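Local atomic coordinates of divalent-cation tolerance protein CutA (Thermotoga maritima, PDB entry 1VHF), a protein that is probably involved in resistance toward heavy metals and, as a CutA-family homotrimer, is thought to bind copper ions. Residues Ser8-Pro11 and Lys15-Glu18; Ser39-Lys44 and Val48-Trp53; Glu69-Leu74 and Pro80-Leu85. All blocks are in the same frame, centred on the assembly; numbering follows the deposited sequence.

In the fold
Contacts 1 and 3 each set a helix against the four-stranded antiparallel sheet and are partly buried, apolar packing without a hydrogen bond across; contact 2 lies within the sheet, far out along the hairpin of strands 31-43 and 46-60, and is a surface contact rich in hydrogen bonds. Strand 3-10 ties them together. It pairs with strand 46-60, where Thr9 OG1 meets Glu52 OE2 of contact 2 at 2.8 Å, and with strand 82-86, where Ser8 OG meets Ala81 O of contact 3 at 2.7 Å. Phe10 also packs on Leu71, joining the two helix-bearing contacts; contacts 2 and 3 do not touch, their nearest atoms being about 7 Å apart.

Contact 1 (Ser8-Pro11 and Lys15-Glu18); sequences STFP and KALE
Phe10 turns one face of its ring to Ala16 on helix 13-25. Ala16 CA stands over that face, 4.2 Å from the ring centroid and 23° off the normal, a CH-pi contact displaced toward the rim. The methyl lies nearby, with Ala16 CB 3.7 Å from Phe10 CD1. This presentation follows from chi1 of Phe10 (-59°), which places CG anti to the carbonyl carbon and swings the ring off the strand toward the helix. Alanine, having no more than a methyl, lets the helix backbone come close: the CA atoms of Phe10 and Ala16 are 5.8 Å apart.

Lys15 reaches the same ring obliquely, its CG 4.2 Å from Phe10 CD2, and the same methylene passes Pro11 CD at 4.4 Å. Beyond CG the chain bends away from the strand, and NZ forms a salt bridge to Glu18 OE1 at 2.9 Å, one turn on along the helix. The amine approaches from the syn side of the carboxylate, 32° out of its plane. Elsewhere Phe10 packs on Leu71 and meets the His75 ring. The chain here leaves strand 3-10 and turns straight into helix 13-25, the first beta-alpha step of the ferredoxin-like fold of CutA.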
ATOM      1  N   SER A   8       3.023  -0.559  -2.266  1.00  7.17           N
ATOM      2  CA  SER A   8       2.701  -1.256  -3.524  1.00  6.79           C
ATOM      3  C   SER A   8       2.674  -0.201  -4.618  1.00  7.65           C
ATOM      4  O   SER A   8       2.674   1.007  -4.381  1.00  8.01           O
ATOM      5  CB  SER A   8       1.366  -1.981  -3.418  1.00 10.01           C
ATOM      6  OG  SER A   8       1.151  -2.785  -4.582  1.00  9.82           O
ATOM      7  N   THR A   9       2.647  -0.678  -5.867  1.00  7.52           N
ATOM      8  CA  THR A   9       2.546   0.198  -7.028  1.00  7.31           C
ATOM      9  C   THR A   9       1.356  -0.257  -7.873  1.00  7.06           C
ATOM     10  O   THR A   9       0.890  -1.409  -7.806  1.00  8.35           O
ATOM     11  CB  THR A   9       3.769   0.339  -7.892  1.00  8.44           C
ATOM     12  OG1 THR A   9       4.011  -0.875  -8.631  1.00 11.36           O
ATOM     13  CG2 THR A   9       4.984   0.716  -7.062  1.00  8.53           C
ATOM     14  N   PHE A  10       0.809   0.723  -8.607  1.00  8.00           N
ATOM     15  CA  PHE A  10      -0.408   0.571  -9.405  1.00  8.58           C
ATOM     16  C   PHE A  10      -0.265   1.210 -10.763  1.00 10.86           C
ATOM     17  O   PHE A  10       0.559   2.098 -10.962  1.00  9.86           O
ATOM     18  CB  PHE A  10      -1.565   1.322  -8.649  1.00  9.81           C
ATOM     19  CG  PHE A  10      -1.750   0.728  -7.268  1.00  7.85           C
ATOM     20  CD1 PHE A  10      -1.090   1.316  -6.184  1.00 10.24           C
ATOM     21  CD2 PHE A  10      -2.564  -0.367  -7.053  1.00 10.40           C
ATOM     22  CE1 PHE A  10      -1.183   0.755  -4.922  1.00 10.27           C
ATOM     23  CE2 PHE A  10      -2.663  -0.913  -5.774  1.00 12.10           C
ATOM     24  CZ  PHE A  10      -1.992  -0.340  -4.697  1.00  8.54           C
ATOM     25  N   PRO A  11      -1.049   0.761 -11.742  1.00  9.86           N
ATOM     26  CA  PRO A  11      -0.905   1.294 -13.085  1.00 11.06           C
ATOM     27  C   PRO A  11      -1.334   2.708 -13.284  1.00 12.07           C
ATOM     28  O   PRO A  11      -0.898   3.305 -14.301  1.00 13.24           O
ATOM     29  CB  PRO A  11      -1.789   0.365 -13.933  1.00 12.57           C
ATOM     30  CG  PRO A  11      -2.783  -0.186 -12.971  1.00 12.90           C
ATOM     31  CD  PRO A  11      -2.039  -0.315 -11.658  1.00 12.55           C
ATOM     32  N   LYS A  15      -6.668   3.719  -9.971  1.00 11.58           N
ATOM     33  CA  LYS A  15      -6.610   2.402  -9.323  1.00 11.51           C
ATOM     34  C   LYS A  15      -5.993   2.502  -7.925  1.00 11.43           C
ATOM     35  O   LYS A  15      -6.480   1.860  -7.001  1.00 10.21           O
ATOM     36  CB  LYS A  15      -5.867   1.384 -10.150  1.00 14.02           C
ATOM     37  CG  LYS A  15      -5.898  -0.033  -9.602  1.00 20.92           C
ATOM     38  CD  LYS A  15      -7.342  -0.473  -9.307  1.00 21.13           C
ATOM     39  CE  LYS A  15      -8.082  -0.754 -10.608  1.00 20.20           C
ATOM     40  NZ  LYS A  15      -9.304  -1.611 -10.319  1.00 21.87           N
ATOM     41  N   ALA A  16      -4.966   3.339  -7.776  1.00 11.11           N
ATOM     42  CA  ALA A  16      -4.390   3.470  -6.435  1.00  9.62           C
ATOM     43  C   ALA A  16      -5.409   4.036  -5.461  1.00  9.16           C
ATOM     44  O   ALA A  16      -5.528   3.568  -4.297  1.00  9.10           O
ATOM     45  CB  ALA A  16      -3.146   4.358  -6.498  1.00  8.87           C
ATOM     46  N   LEU A  17      -6.087   5.111  -5.876  1.00  9.00           N
ATOM     47  CA  LEU A  17      -7.066   5.741  -5.001  1.00  9.28           C
ATOM     48  C   LEU A  17      -8.283   4.829  -4.747  1.00  9.28           C
ATOM     49  O   LEU A  17      -8.746   4.860  -3.607  1.00 10.77           O
ATOM     50  CB  LEU A  17      -7.558   7.093  -5.551  1.00 10.13           C
ATOM     51  CG  LEU A  17      -6.479   8.123  -5.850  1.00 17.82           C
ATOM     52  CD1 LEU A  17      -7.164   9.458  -6.198  1.00 17.31           C
ATOM     53  CD2 LEU A  17      -5.475   8.306  -4.750  1.00 18.23           C
ATOM     54  N   GLU A  18      -8.712   4.075  -5.762  1.00 10.09           N
ATOM     55  CA  GLU A  18      -9.901   3.205  -5.522  1.00  9.80           C
ATOM     56  C   GLU A  18      -9.537   2.110  -4.540  1.00 10.56           C
ATOM     57  O   GLU A  18     -10.326   1.791  -3.640  1.00 10.87           O
ATOM     58  CB  GLU A  18     -10.284   2.603  -6.879  1.00 12.32           C
ATOM     59  CG  GLU A  18     -11.402   1.568  -6.861  1.00 18.23           C
ATOM     60  CD  GLU A  18     -11.370   0.572  -7.994  1.00 22.85           C
ATOM     61  OE1 GLU A  18     -10.619   0.660  -8.980  1.00 25.13           O
ATOM     62  OE2 GLU A  18     -12.187  -0.400  -7.971  1.00 25.05           O
TER

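Contact 2 (Ser39-Lys44 and Val48-Trp53); sequences SGYWWK and VQDKEW
Ser39, Tyr41, Val48 and Asp50 form the backbone ladder of this antiparallel pair. Ser39 and Asp50 are a hydrogen-bonded pair, each amide 2.9 Å from the other's carbonyl oxygen. At Tyr41 and Val48 the two bonds are unequal: Val48 N reaches Tyr41 O at 2.9 Å and almost straight (178° at the hydrogen), while Tyr41 N is 3.3 Å from Val48 O. Between them, the non-hydrogen-bonded pair Gly40 and Gln49 adds CA-H...O contacts from Gly40 CA to Val48 O and from Gln49 CA to Ser39 O.

Two hydroxyls carry the polar side-chain contacts. With chi1 at 49°, Tyr41 CG sits between the backbone N and the carbonyl carbon, and the ring reaches across to Val48 and Asp50. Tyr41 OH donates to Asp50 OD2 at 2.7 Å, from above the carboxylate plane, with ring and carboxylate turned 57° apart; Asp50 OD2 lies at the ring edge. Ser39 OG donates to Glu52 OE1, also at 2.7 Å, which accepts with its anti lone pair. The other carboxylate oxygen, Glu52 OE2, is held by Tyr77 OH and Thr9 OG1, so bonds at both oxygens fix the rotation of this buried group.

Apolar packing centres on a CH-pi contact, Val48 CG2 over one face of the Tyr41 ring, 3.6 Å from the centroid, while CG1 faces Trp43 CB.

These two segments make up the outer part of the hairpin of strands 31-43 and 46-60. Toward its base, Trp53 bonds through its backbone to Phe10 of strand 3-10, and its side chain packs on Glu13 and Ala16 of helix 13-25.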
ATOM      1  N   SER A  39       8.981   4.132 -13.314  1.00  7.91           N
ATOM      2  CA  SER A  39       9.618   2.882 -12.904  1.00  8.56           C
ATOM      3  C   SER A  39      10.335   2.274 -14.112  1.00  9.13           C
ATOM      4  O   SER A  39      10.088   2.654 -15.253  1.00  9.76           O
ATOM      5  CB  SER A  39       8.554   1.912 -12.403  1.00 11.38           C
ATOM      6  OG  SER A  39       7.565   1.668 -13.369  1.00 11.25           O
ATOM      7  N   GLY A  40      11.207   1.345 -13.785  1.00  7.97           N
ATOM      8  CA  GLY A  40      11.992   0.617 -14.787  1.00  9.57           C
ATOM      9  C   GLY A  40      12.235  -0.800 -14.302  1.00  8.98           C
ATOM     10  O   GLY A  40      12.390  -1.037 -13.121  1.00  8.38           O
ATOM     11  N   TYR A  41      12.163  -1.759 -15.239  1.00  8.09           N
ATOM     12  CA  TYR A  41      12.311  -3.156 -14.914  1.00  8.97           C
ATOM     13  C   TYR A  41      12.421  -3.951 -16.246  1.00  9.57           C
ATOM     14  O   TYR A  41      12.151  -3.382 -17.299  1.00 10.34           O
ATOM     15  CB  TYR A  41      11.080  -3.666 -14.130  1.00  9.92           C
ATOM     16  CG  TYR A  41       9.742  -3.311 -14.741  1.00 10.14           C
ATOM     17  CD1 TYR A  41       9.127  -4.171 -15.652  1.00 11.68           C
ATOM     18  CD2 TYR A  41       9.083  -2.132 -14.442  1.00 11.45           C
ATOM     19  CE1 TYR A  41       7.890  -3.836 -16.210  1.00 12.59           C
ATOM     20  CE2 TYR A  41       7.855  -1.772 -14.979  1.00 10.50           C
ATOM     21  CZ  TYR A  41       7.268  -2.652 -15.884  1.00 12.58           C
ATOM     22  OH  TYR A  41       6.061  -2.325 -16.461  1.00 14.47           O
ATOM     23  N   TRP A  42      12.818  -5.195 -16.122  1.00 11.10           N
ATOM     24  CA  TRP A  42      12.875  -6.068 -17.314  1.00 11.65           C
ATOM     25  C   TRP A  42      11.486  -6.647 -17.548  1.00 12.92           C
ATOM     26  O   TRP A  42      10.791  -7.064 -16.621  1.00 13.34           O
ATOM     27  CB  TRP A  42      13.905  -7.186 -17.098  1.00 10.70           C
ATOM     28  CG  TRP A  42      15.336  -6.752 -17.209  1.00 12.62           C
ATOM     29  CD1 TRP A  42      16.130  -6.290 -16.192  1.00 13.84           C
ATOM     30  CD2 TRP A  42      16.162  -6.789 -18.383  1.00 13.54           C
ATOM     31  NE1 TRP A  42      17.385  -6.026 -16.672  1.00 14.81           N
ATOM     32  CE2 TRP A  42      17.446  -6.297 -18.001  1.00 14.37           C
ATOM     33  CE3 TRP A  42      15.963  -7.203 -19.698  1.00 14.28           C
ATOM     34  CZ2 TRP A  42      18.502  -6.202 -18.907  1.00 16.13           C
ATOM     35  CZ3 TRP A  42      17.023  -7.100 -20.610  1.00 14.01           C
ATOM     36  CH2 TRP A  42      18.266  -6.593 -20.193  1.00 16.82           C
ATOM     37  N   TRP A  43      11.142  -6.749 -18.829  1.00 13.47           N
ATOM     38  CA  TRP A  43       9.891  -7.340 -19.239  1.00 14.43           C
ATOM     39  C   TRP A  43      10.079  -7.992 -20.622  1.00 14.06           C
ATOM     40  O   TRP A  43      10.356  -7.314 -21.574  1.00 14.73           O
ATOM     41  CB  TRP A  43       8.789  -6.282 -19.309  1.00 18.98           C
ATOM     42  CG  TRP A  43       7.460  -6.865 -19.700  1.00 24.87           C
ATOM     43  CD1 TRP A  43       6.738  -6.592 -20.827  1.00 25.69           C
ATOM     44  CD2 TRP A  43       6.746  -7.870 -18.983  1.00 27.47           C
ATOM     45  NE1 TRP A  43       5.583  -7.326 -20.818  1.00 28.41           N
ATOM     46  CE2 TRP A  43       5.563  -8.130 -19.712  1.00 28.30           C
ATOM     47  CE3 TRP A  43       6.976  -8.577 -17.797  1.00 30.15           C
ATOM     48  CZ2 TRP A  43       4.618  -9.062 -19.282  1.00 31.98           C
ATOM     49  CZ3 TRP A  43       6.031  -9.493 -17.370  1.00 32.96           C
ATOM     50  CH2 TRP A  43       4.870  -9.737 -18.130  1.00 31.46           C
ATOM     51  N   LYS A  44       9.842  -9.314 -20.619  1.00 16.52           N
ATOM     52  CA  LYS A  44       9.981 -10.062 -21.878  1.00 16.68           C
ATOM     53  C   LYS A  44      11.291  -9.836 -22.589  1.00 16.18           C
ATOM     54  O   LYS A  44      11.388  -9.607 -23.807  1.00 15.63           O
ATOM     55  CB  LYS A  44       8.813  -9.769 -22.839  1.00 22.03           C
ATOM     56  CG  LYS A  44       7.480 -10.276 -22.277  1.00 27.92           C
ATOM     57  CD  LYS A  44       6.392 -10.187 -23.335  1.00 31.45           C
ATOM     58  CE  LYS A  44       5.048  -9.809 -22.743  1.00 34.66           C
ATOM     59  NZ  LYS A  44       4.162  -9.187 -23.779  1.00 37.75           N
ATOM     60  N   VAL A  48      12.160  -1.876 -19.735  1.00 13.80           N
ATOM     61  CA  VAL A  48      11.080  -0.962 -20.058  1.00 14.74           C
ATOM     62  C   VAL A  48      11.013   0.159 -19.008  1.00 14.79           C
ATOM     63  O   VAL A  48      11.503  -0.004 -17.907  1.00 14.57           O
ATOM     64  CB  VAL A  48       9.740  -1.677 -20.107  1.00 16.70           C
ATOM     65  CG1 VAL A  48       9.728  -2.788 -21.168  1.00 19.62           C
ATOM     66  CG2 VAL A  48       9.388  -2.280 -18.759  1.00 17.11           C
ATOM     67  N   GLN A  49      10.483   1.263 -19.473  1.00 14.63           N
ATOM     68  CA  GLN A  49      10.249   2.437 -18.609  1.00 15.39           C
ATOM     69  C   GLN A  49       8.731   2.560 -18.561  1.00 13.08           C
ATOM     70  O   GLN A  49       8.053   2.554 -19.597  1.00 16.95           O
ATOM     71  CB  GLN A  49      10.915   3.686 -19.129  1.00 19.96           C
ATOM     72  CG  GLN A  49      12.438   3.650 -19.131  1.00 27.36           C
ATOM     73  CD  GLN A  49      13.086   4.748 -18.315  1.00 35.22           C
ATOM     74  OE1 GLN A  49      12.634   5.894 -18.309  1.00 37.83           O
ATOM     75  NE2 GLN A  49      14.174   4.405 -17.610  1.00 37.90           N
ATOM     76  N   ASP A  50       8.178   2.798 -17.382  1.00 10.98           N
ATOM     77  CA  ASP A  50       6.761   2.869 -17.147  1.00 12.50           C
ATOM     78  C   ASP A  50       6.442   4.035 -16.181  1.00 10.50           C
ATOM     79  O   ASP A  50       7.366   4.660 -15.680  1.00 11.00           O
ATOM     80  CB  ASP A  50       6.371   1.554 -16.463  1.00 16.15           C
ATOM     81  CG  ASP A  50       4.968   1.074 -16.504  1.00 18.32           C
ATOM     82  OD1 ASP A  50       4.063   1.793 -17.022  1.00 18.42           O
ATOM     83  OD2 ASP A  50       4.656  -0.035 -15.982  1.00 19.49           O
ATOM     84  N   LYS A  51       5.182   4.348 -16.182  1.00 11.85           N
ATOM     85  CA  LYS A  51       4.636   5.434 -15.327  1.00 11.30           C
ATOM     86  C   LYS A  51       3.597   4.726 -14.463  1.00 10.40           C
ATOM     87  O   LYS A  51       2.746   3.989 -14.973  1.00 12.16           O
ATOM     88  CB  LYS A  51       3.949   6.499 -16.169  1.00 15.22           C
ATOM     89  CG  LYS A  51       4.877   7.431 -16.939  1.00 25.67           C
ATOM     90  CD  LYS A  51       3.995   8.424 -17.701  1.00 31.04           C
ATOM     91  CE  LYS A  51       4.747   9.398 -18.558  1.00 35.91           C
ATOM     92  NZ  LYS A  51       5.626   8.765 -19.576  1.00 39.01           N
ATOM     93  N   GLU A  52       3.737   4.860 -13.161  1.00  8.83           N
ATOM     94  CA  GLU A  52       2.833   4.201 -12.203  1.00  8.61           C
ATOM     95  C   GLU A  52       2.561   5.126 -11.028  1.00  8.16           C
ATOM     96  O   GLU A  52       2.978   6.278 -10.998  1.00  8.54           O
ATOM     97  CB  GLU A  52       3.510   2.934 -11.648  1.00  9.98           C
ATOM     98  CG  GLU A  52       3.735   1.804 -12.652  1.00  9.26           C
ATOM     99  CD  GLU A  52       4.427   0.655 -11.937  1.00 12.07           C
ATOM    100  OE1 GLU A  52       5.650   0.642 -11.755  1.00 12.16           O
ATOM    101  OE2 GLU A  52       3.666  -0.129 -11.307  1.00 14.41           O
ATOM    102  N   TRP A  53       1.674   4.646 -10.125  1.00  8.30           N
ATOM    103  CA  TRP A  53       1.425   5.346  -8.865  1.00  8.85           C
ATOM    104  C   TRP A  53       1.836   4.409  -7.732  1.00  8.91           C
ATOM    105  O   TRP A  53       1.465   3.240  -7.736  1.00 11.46           O
ATOM    106  CB  TRP A  53      -0.048   5.767  -8.659  1.00  9.30           C
ATOM    107  CG  TRP A  53      -0.285   7.100  -9.345  1.00  8.28           C
ATOM    108  CD1 TRP A  53      -0.266   7.347 -10.686  1.00 10.74           C
ATOM    109  CD2 TRP A  53      -0.516   8.351  -8.723  1.00 10.54           C
ATOM    110  NE1 TRP A  53      -0.463   8.678 -10.935  1.00 10.78           N
ATOM    111  CE2 TRP A  53      -0.651   9.325  -9.736  1.00 12.00           C
ATOM    112  CE3 TRP A  53      -0.671   8.736  -7.385  1.00 12.94           C
ATOM    113  CZ2 TRP A  53      -0.866  10.675  -9.452  1.00 15.05           C
ATOM    114  CZ3 TRP A  53      -0.908  10.064  -7.093  1.00 13.98           C
ATOM    115  CH2 TRP A  53      -1.008  11.017  -8.137  1.00 15.15           C
TER
HETATM  116  O   HOH W   1      10.657   5.332 -16.222  1.00 27.11           O

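Contact 3 (Glu69-Leu74 and Pro80-Leu85); sequences EELRKL and PAIFTL
In Leu71 a chi1 of 179° swings CG away from the backbone N and sends the isobutyl group off helix 64-74 toward Ile82. On the strand side, Ile82 answers with its CG1-CD1 arm, which reaches out to meet it. The two side chains pass alongside one another, running opposite ways: Ile82 CD1 lies 3.9 Å from Leu71 CG, and Leu71 CD2 comes within 4.0 Å of Ile82 CG2. The same CD1 also reaches the helix backbone, 4.0 Å from Arg72 N.

One residue further on, the Arg72 chain bends at chi2 (80°) and brings its CD and NE over to Pro80. The two side chains lie nearly perpendicular, with Arg72 NE 3.6 Å from Pro80 CD and Arg72 CD 3.9 Å from Pro80 CG. The guanidinium meets the proline obliquely. Arg72 CD and NE lie against the proline ring, while NH2 donates to the backbone oxygen of Glu78 in the loop leading back to the sheet.

Leu71 also packs on Ile19 of helix 13-25, and Ile82 on Val6 of strand 3-10. With no hydrogen bond across the two segments, helix and strand are joined by van der Waals packing that grades from the buried Leu71 to the exposed Arg72, whose CD and NE rest on proline carbons while its NH2 bonds to the connecting loop.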
ATOM      1  N   GLU A  69      -3.697  -9.993   2.030  1.00 12.39           N
ATOM      2  CA  GLU A  69      -4.669 -10.810   1.302  1.00 14.68           C
ATOM      3  C   GLU A  69      -5.619  -9.973   0.487  1.00 13.27           C
ATOM      4  O   GLU A  69      -5.796 -10.193  -0.730  1.00 13.31           O
ATOM      5  CB  GLU A  69      -5.455 -11.662   2.328  1.00 18.59           C
ATOM      6  CG  GLU A  69      -4.602 -12.655   3.099  1.00 27.81           C
ATOM      7  CD  GLU A  69      -5.412 -13.554   4.013  1.00 33.83           C
ATOM      8  OE1 GLU A  69      -5.675 -13.180   5.176  1.00 36.30           O
ATOM      9  OE2 GLU A  69      -5.803 -14.658   3.575  1.00 38.46           O
ATOM     10  N   GLU A  70      -6.170  -8.907   1.053  1.00 13.13           N
ATOM     11  CA  GLU A  70      -7.099  -8.058   0.334  1.00 12.77           C
ATOM     12  C   GLU A  70      -6.409  -7.311  -0.782  1.00 11.27           C
ATOM     13  O   GLU A  70      -6.951  -7.124  -1.875  1.00 12.77           O
ATOM     14  CB  GLU A  70      -7.884  -7.111   1.243  1.00 16.36           C
ATOM     15  CG  GLU A  70      -9.016  -6.389   0.566  1.00 18.14           C
ATOM     16  CD  GLU A  70     -10.137  -7.195  -0.051  1.00 21.82           C
ATOM     17  OE1 GLU A  70     -10.336  -8.368   0.305  1.00 20.17           O
ATOM     18  OE2 GLU A  70     -10.873  -6.644  -0.911  1.00 21.16           O
ATOM     19  N   LEU A  71      -5.235  -6.703  -0.467  1.00 10.84           N
ATOM     20  CA  LEU A  71      -4.520  -5.966  -1.513  1.00 11.16           C
ATOM     21  C   LEU A  71      -4.143  -6.870  -2.669  1.00 12.14           C
ATOM     22  O   LEU A  71      -4.343  -6.427  -3.817  1.00 12.68           O
ATOM     23  CB  LEU A  71      -3.301  -5.321  -0.829  1.00 11.64           C
ATOM     24  CG  LEU A  71      -2.396  -4.514  -1.765  1.00 13.54           C
ATOM     25  CD1 LEU A  71      -3.151  -3.394  -2.461  1.00 12.18           C
ATOM     26  CD2 LEU A  71      -1.231  -3.936  -0.973  1.00 14.85           C
ATOM     27  N   ARG A  72      -3.715  -8.104  -2.440  1.00 10.96           N
ATOM     28  CA  ARG A  72      -3.375  -9.018  -3.548  1.00 13.14           C
ATOM     29  C   ARG A  72      -4.634  -9.288  -4.385  1.00 13.15           C
ATOM     30  O   ARG A  72      -4.615  -9.242  -5.619  1.00 13.05           O
ATOM     31  CB  ARG A  72      -2.868 -10.350  -3.009  1.00 15.90           C
ATOM     32  CG  ARG A  72      -2.603 -11.387  -4.144  1.00 18.86           C
ATOM     33  CD  ARG A  72      -1.261 -11.042  -4.732  1.00 22.65           C
ATOM     34  NE  ARG A  72      -0.765 -11.813  -5.832  1.00 23.55           N
ATOM     35  CZ  ARG A  72      -0.291 -13.040  -5.888  1.00 24.90           C
ATOM     36  NH1 ARG A  72      -0.234 -13.807  -4.800  1.00 24.29           N
ATOM     37  NH2 ARG A  72       0.243 -13.485  -7.030  1.00 21.73           N
ATOM     38  N   LYS A  73      -5.767  -9.460  -3.709  1.00 11.38           N
ATOM     39  CA  LYS A  73      -7.024  -9.737  -4.390  1.00 13.33           C
ATOM     40  C   LYS A  73      -7.639  -8.599  -5.123  1.00 12.86           C
ATOM     41  O   LYS A  73      -8.473  -8.813  -6.046  1.00 14.58           O
ATOM     42  CB  LYS A  73      -8.009 -10.384  -3.382  1.00 14.88           C
ATOM     43  CG  LYS A  73      -7.576 -11.836  -3.168  1.00 17.65           C
ATOM     44  CD  LYS A  73      -8.394 -12.546  -2.088  1.00 21.00           C
ATOM     45  CE  LYS A  73      -7.790 -13.921  -1.878  1.00 23.51           C
ATOM     46  NZ  LYS A  73      -8.384 -14.720  -0.780  1.00 23.53           N
ATOM     47  N   LEU A  74      -7.345  -7.348  -4.775  1.00 11.35           N
ATOM     48  CA  LEU A  74      -7.846  -6.185  -5.476  1.00  9.44           C
ATOM     49  C   LEU A  74      -6.852  -5.686  -6.546  1.00  8.77           C
ATOM     50  O   LEU A  74      -7.194  -4.840  -7.360  1.00 11.10           O
ATOM     51  CB  LEU A  74      -8.061  -5.022  -4.475  1.00 11.68           C
ATOM     52  CG  LEU A  74      -9.167  -5.229  -3.433  1.00 12.31           C
ATOM     53  CD1 LEU A  74      -9.125  -4.143  -2.367  1.00 14.21           C
ATOM     54  CD2 LEU A  74     -10.537  -5.232  -4.123  1.00 15.11           C
ATOM     55  N   PRO A  80       2.049  -8.399  -7.926  1.00 11.33           N
ATOM     56  CA  PRO A  80       2.343  -7.037  -7.525  1.00 10.22           C
ATOM     57  C   PRO A  80       3.469  -6.925  -6.524  1.00  9.69           C
ATOM     58  O   PRO A  80       3.770  -7.864  -5.798  1.00  9.57           O
ATOM     59  CB  PRO A  80       1.012  -6.610  -6.840  1.00 11.25           C
ATOM     60  CG  PRO A  80       0.536  -7.884  -6.224  1.00 12.76           C
ATOM     61  CD  PRO A  80       0.778  -8.910  -7.334  1.00 12.49           C
ATOM     62  N   ALA A  81       4.066  -5.716  -6.516  1.00  9.90           N
ATOM     63  CA  ALA A  81       5.042  -5.445  -5.462  1.00  9.06           C
ATOM     64  C   ALA A  81       4.217  -5.186  -4.182  1.00  8.82           C
ATOM     65  O   ALA A  81       3.363  -4.286  -4.145  1.00 10.49           O
ATOM     66  CB  ALA A  81       5.777  -4.137  -5.744  1.00 11.23           C
ATOM     67  N   ILE A  82       4.370  -6.000  -3.170  1.00  8.49           N
ATOM     68  CA  ILE A  82       3.766  -5.757  -1.872  1.00  8.98           C
ATOM     69  C   ILE A  82       4.837  -6.062  -0.834  1.00 10.74           C
ATOM     70  O   ILE A  82       5.396  -7.156  -0.821  1.00  9.85           O
ATOM     71  CB  ILE A  82       2.513  -6.585  -1.576  1.00  9.86           C
ATOM     72  CG1 ILE A  82       1.437  -6.429  -2.660  1.00 11.58           C
ATOM     73  CG2 ILE A  82       1.956  -6.168  -0.219  1.00 11.55           C
ATOM     74  CD1 ILE A  82       0.241  -7.364  -2.428  1.00 11.78           C
ATOM     75  N   PHE A  83       5.245  -5.059  -0.059  1.00  9.72           N
ATOM     76  CA  PHE A  83       6.266  -5.288   0.976  1.00  8.75           C
ATOM     77  C   PHE A  83       6.025  -4.342   2.146  1.00  8.67           C
ATOM     78  O   PHE A  83       5.338  -3.343   2.062  1.00  9.40           O
ATOM     79  CB  PHE A  83       7.675  -5.212   0.443  1.00 10.28           C
ATOM     80  CG  PHE A  83       8.072  -3.958  -0.267  1.00 11.04           C
ATOM     81  CD1 PHE A  83       8.449  -2.843   0.454  1.00 10.92           C
ATOM     82  CD2 PHE A  83       8.076  -3.930  -1.661  1.00 13.87           C
ATOM     83  CE1 PHE A  83       8.827  -1.677  -0.218  1.00 14.47           C
ATOM     84  CE2 PHE A  83       8.465  -2.746  -2.312  1.00 13.69           C
ATOM     85  CZ  PHE A  83       8.838  -1.651  -1.579  1.00 13.57           C
ATOM     86  N   THR A  84       6.588  -4.738   3.306  1.00  8.93           N
ATOM     87  CA  THR A  84       6.372  -3.987   4.533  1.00  9.20           C
ATOM     88  C   THR A  84       7.623  -3.325   5.083  1.00 11.36           C
ATOM     89  O   THR A  84       8.660  -3.965   5.169  1.00 10.34           O
ATOM     90  CB  THR A  84       5.924  -5.005   5.623  1.00  9.81           C
ATOM     91  OG1 THR A  84       4.701  -5.624   5.149  1.00 11.56           O
ATOM     92  CG2 THR A  84       5.530  -4.260   6.887  1.00 11.55           C
ATOM     93  N   LEU A  85       7.466  -2.062   5.423  1.00 11.94           N
ATOM     94  CA  LEU A  85       8.544  -1.331   6.076  1.00 13.76           C
ATOM     95  C   LEU A  85       8.137  -1.155   7.547  1.00 15.85           C
ATOM     96  O   LEU A  85       6.983  -0.888   7.857  1.00 17.94           O
ATOM     97  CB  LEU A  85       8.729   0.059   5.464  1.00 16.02           C
ATOM     98  CG  LEU A  85       9.138   0.134   4.004  0.50 20.70           C
ATOM     99  CD1 LEU A  85       7.981  -0.167   3.079  0.50 22.38           C
ATOM    100  CD2 LEU A  85       9.791   1.457   3.672  0.50 21.66           C
TER